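Local coordinates for protein endoglucanase (Mytilus edulis, PDB 1WC2) that hydrolyses internal beta-1,4-glucosidic linkages in cellulose and related beta-glucans, is active on soluble carboxymethylcellulose, and also shows expansin activity, at residues Phe41-Val49 with Arg166-Cys176. Numbering follows the deposited sequence.
Sequences FGWNAGSFV and RTPSNSMYGQC
Trp43 NE1 donates a hydrogen bond to Gln175 OE1 (2.9 Å); the oxygen lies in the indole plane, although the nitrogen sits above the amide's own carbonyl plane. A second bond runs from Phe48 N to Arg166 O at 2.8 Å. Apolar and sulfur contacts hold the rest of the indole. The bend at chi3 (72°) of Met172 lays CE over one indole face, 4.1 Å from the five-membered ring centroid, a CH-pi contact; Met172 SD stands above the same ring at 5.2 Å, a longer Met-aromatic contact. Asn44 OD1 lies over the opposite face. Cys176 SG, disulfide-bonded to Cys32, meets the ring edge, 4.1 Å from Trp43 CZ2. Pro168 CG reaches both Trp43 CZ3 and Val49 CG1. Flat polar groups also meet phenyl rings. Gln175 OE1 lies over the centre of the Phe41 ring, the amide plane standing 80° to it. Phe48 CZ lies over the guanidinium face, 3.5 Å from Arg166 CZ, with the planes inclined 48°; Arg166 NH2 forms a salt bridge with Asp164. Trp43 thus has mixed surroundings, a single N-H...O bond holding its NE1 edge, and the contact fastens helix 170-173 to the loop leading into barrel strand 49-53 of the double-psi fold.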
loop_
_atom_site.group_PDB
_atom_site.type_symbol
_atom_site.label_atom_id
_atom_site.label_comp_id
_atom_site.label_asym_id
_atom_site.label_seq_id
_atom_site.Cartn_x
_atom_site.Cartn_y
_atom_site.Cartn_z
ATOM N N PHE A 41 12.164 -12.689 1.730
ATOM C CA PHE A 41 11.759 -14.093 1.762
ATOM C C PHE A 41 11.281 -14.494 0.367
ATOM O O PHE A 41 11.180 -13.658 -0.536
ATOM C CB PHE A 41 10.643 -14.326 2.793
ATOM C CG PHE A 41 11.094 -14.164 4.218
ATOM C CD1 PHE A 41 10.467 -13.258 5.067
ATOM C CD2 PHE A 41 12.158 -14.916 4.710
ATOM C CE1 PHE A 41 10.890 -13.126 6.363
ATOM C CE2 PHE A 41 12.577 -14.770 6.008
ATOM C CZ PHE A 41 11.951 -13.873 6.832
ATOM N N GLY A 42 10.997 -15.781 0.180
ATOM C CA GLY A 42 10.526 -16.280 -1.098
ATOM C C GLY A 42 9.129 -15.808 -1.472
ATOM O O GLY A 42 8.817 -15.742 -2.658
ATOM N N TRP A 43 8.300 -15.490 -0.473
ATOM C CA TRP A 43 6.888 -15.141 -0.689
ATOM C C TRP A 43 6.609 -13.693 -1.085
ATOM O O TRP A 43 5.546 -13.390 -1.641
ATOM C CB TRP A 43 6.020 -15.520 0.536
ATOM C CG TRP A 43 6.460 -14.989 1.898
ATOM C CD1 TRP A 43 7.191 -15.664 2.839
ATOM C CD2 TRP A 43 6.122 -13.731 2.492
ATOM N NE1 TRP A 43 7.358 -14.891 3.959
ATOM C CE2 TRP A 43 6.728 -13.691 3.772
ATOM C CE3 TRP A 43 5.409 -12.606 2.058
ATOM C CZ2 TRP A 43 6.613 -12.607 4.620
ATOM C CZ3 TRP A 43 5.292 -11.529 2.903
ATOM C CH2 TRP A 43 5.912 -11.523 4.166
ATOM N N ASN A 44 7.550 -12.789 -0.836
ATOM C CA ASN A 44 7.221 -11.369 -0.980
ATOM C C ASN A 44 6.915 -10.992 -2.445
ATOM O O ASN A 44 6.006 -10.214 -2.725
ATOM C CB ASN A 44 8.360 -10.427 -0.517
ATOM C CG ASN A 44 8.910 -10.724 0.875
ATOM O OD1 ASN A 44 9.199 -11.865 1.223
ATOM N ND2 ASN A 44 9.166 -9.663 1.640
ATOM N N ALA A 45 7.710 -11.515 -3.375
ATOM C CA ALA A 45 7.677 -11.038 -4.759
ATOM C C ALA A 45 6.334 -11.237 -5.457
ATOM O O ALA A 45 5.957 -10.425 -6.309
ATOM C CB ALA A 45 8.793 -11.700 -5.586
ATOM N N GLY A 46 5.628 -12.322 -5.105
ATOM C CA GLY A 46 4.388 -12.687 -5.750
ATOM C C GLY A 46 3.166 -12.370 -4.901
ATOM O O GLY A 46 2.054 -12.673 -5.314
ATOM N N SER A 47 3.348 -11.760 -3.723
ATOM C CA SER A 47 2.227 -11.447 -2.822
ATOM C C SER A 47 1.640 -10.062 -3.069
ATOM O O SER A 47 2.248 -9.225 -3.746
ATOM C CB SER A 47 2.700 -11.510 -1.374
ATOM O OG SER A 47 2.928 -12.853 -0.982
ATOM N N PHE A 48 0.436 -9.846 -2.531
ATOM C CA PHE A 48 -0.184 -8.532 -2.454
ATOM C C PHE A 48 0.388 -7.825 -1.213
ATOM O O PHE A 48 -0.096 -7.988 -0.083
ATOM C CB PHE A 48 -1.713 -8.642 -2.405
ATOM C CG PHE A 48 -2.362 -9.020 -3.734
ATOM C CD1 PHE A 48 -3.401 -9.943 -3.769
ATOM C CD2 PHE A 48 -1.980 -8.406 -4.931
ATOM C CE1 PHE A 48 -4.027 -10.277 -4.981
ATOM C CE2 PHE A 48 -2.611 -8.742 -6.135
ATOM C CZ PHE A 48 -3.642 -9.668 -6.149
ATOM N N VAL A 49 1.472 -7.084 -1.455
ATOM C CA VAL A 49 2.163 -6.303 -0.438
ATOM C C VAL A 49 2.361 -4.878 -0.926
ATOM O O VAL A 49 2.298 -4.602 -2.127
ATOM C CB VAL A 49 3.517 -6.959 -0.023
ATOM C CG1 VAL A 49 3.260 -8.319 0.645
ATOM C CG2 VAL A 49 4.487 -7.082 -1.206
ATOM N N ARG A 166 -2.434 -14.841 -2.166
ATOM C CA ARG A 166 -1.437 -13.798 -2.408
ATOM C C ARG A 166 -1.417 -12.748 -1.300
ATOM O O ARG A 166 -0.407 -12.119 -1.104
ATOM C CB ARG A 166 -1.646 -13.138 -3.779
ATOM C CG ARG A 166 -1.296 -14.049 -4.949
ATOM C CD ARG A 166 -1.641 -13.482 -6.312
ATOM N NE ARG A 166 -3.084 -13.296 -6.474
ATOM C CZ ARG A 166 -3.666 -12.839 -7.581
ATOM N NH1 ARG A 166 -2.949 -12.547 -8.657
ATOM N NH2 ARG A 166 -4.986 -12.701 -7.625
ATOM N N THR A 167 -2.532 -12.541 -0.595
ATOM C CA THR A 167 -2.503 -11.680 0.604
ATOM C C THR A 167 -1.818 -12.468 1.716
ATOM O O THR A 167 -2.345 -13.512 2.104
ATOM C CB THR A 167 -3.926 -11.319 1.053
ATOM O OG1 THR A 167 -4.592 -10.543 0.041
ATOM C CG2 THR A 167 -3.920 -10.460 2.323
ATOM N N PRO A 168 -0.670 -12.034 2.233
ATOM C CA PRO A 168 0.002 -12.802 3.292
ATOM C C PRO A 168 -0.827 -12.948 4.567
ATOM O O PRO A 168 -1.581 -12.051 4.938
ATOM C CB PRO A 168 1.277 -11.995 3.557
ATOM C CG PRO A 168 1.502 -11.246 2.293
ATOM C CD PRO A 168 0.117 -10.841 1.867
ATOM N N SER A 169 -0.656 -14.082 5.236
ATOM C CA SER A 169 -1.255 -14.338 6.540
ATOM C C SER A 169 -0.473 -13.682 7.681
ATOM O O SER A 169 0.690 -13.288 7.531
ATOM C CB SER A 169 -1.304 -15.849 6.784
ATOM O OG SER A 169 0.015 -16.342 6.895
ATOM N N ASN A 170 -1.099 -13.592 8.843
ATOM C CA ASN A 170 -0.397 -13.148 10.038
ATOM C C ASN A 170 0.806 -14.041 10.378
ATOM O O ASN A 170 1.835 -13.544 10.821
ATOM C CB ASN A 170 -1.355 -13.041 11.226
ATOM C CG ASN A 170 -2.383 -11.921 11.053
ATOM O OD1 ASN A 170 -2.048 -10.808 10.620
ATOM N ND2 ASN A 170 -3.640 -12.207 11.379
ATOM N N SER A 171 0.674 -15.349 10.164
ATOM C CA SER A 171 1.789 -16.278 10.355
ATOM C C SER A 171 3.001 -15.895 9.500
ATOM O O SER A 171 4.138 -15.951 9.959
ATOM C CB SER A 171 1.355 -17.708 10.013
ATOM O OG SER A 171 2.464 -18.598 10.011
ATOM N N MET A 172 2.755 -15.540 8.247
ATOM C CA MET A 172 3.821 -15.090 7.362
ATOM C C MET A 172 4.491 -13.826 7.882
ATOM O O MET A 172 5.729 -13.739 7.889
ATOM C CB MET A 172 3.296 -14.902 5.938
ATOM C CG MET A 172 2.971 -16.251 5.287
ATOM S SD MET A 172 1.864 -16.190 3.891
ATOM C CE MET A 172 2.816 -15.565 2.883
ATOM N N TYR A 173 3.705 -12.856 8.343
ATOM C CA TYR A 173 4.300 -11.645 8.914
ATOM C C TYR A 173 5.172 -11.980 10.147
ATOM O O TYR A 173 6.172 -11.305 10.416
ATOM C CB TYR A 173 3.246 -10.569 9.254
ATOM C CG TYR A 173 3.930 -9.344 9.821
ATOM C CD1 TYR A 173 4.806 -8.587 9.038
ATOM C CD2 TYR A 173 3.773 -8.984 11.151
ATOM C CE1 TYR A 173 5.486 -7.499 9.575
ATOM C CE2 TYR A 173 4.451 -7.890 11.688
ATOM C CZ TYR A 173 5.317 -7.166 10.888
ATOM O OH TYR A 173 6.032 -6.098 11.377
ATOM N N GLY A 174 4.820 -13.037 10.881
ATOM C CA GLY A 174 5.617 -13.494 12.008
ATOM C C GLY A 174 7.060 -13.860 11.691
ATOM O O GLY A 174 7.897 -13.899 12.588
ATOM N N GLN A 175 7.337 -14.153 10.425
ATOM C CA GLN A 175 8.697 -14.368 9.933
ATOM C C GLN A 175 9.547 -13.099 9.899
ATOM O O GLN A 175 10.783 -13.183 9.893
ATOM C CB GLN A 175 8.668 -14.940 8.522
ATOM C CG GLN A 175 7.966 -16.286 8.411
ATOM C CD GLN A 175 7.858 -16.772 6.987
ATOM O OE1 GLN A 175 8.621 -16.341 6.122
ATOM N NE2 GLN A 175 6.913 -17.675 6.734
ATOM N N CYS A 176 8.901 -11.934 9.814
ATOM C CA CYS A 176 9.587 -10.658 9.638
ATOM C C CYS A 176 10.207 -10.208 10.955
ATOM O O CYS A 176 9.620 -10.403 12.021
ATOM C CB CYS A 176 8.593 -9.596 9.141
ATOM S SG CYS A 176 7.740 -10.085 7.593
#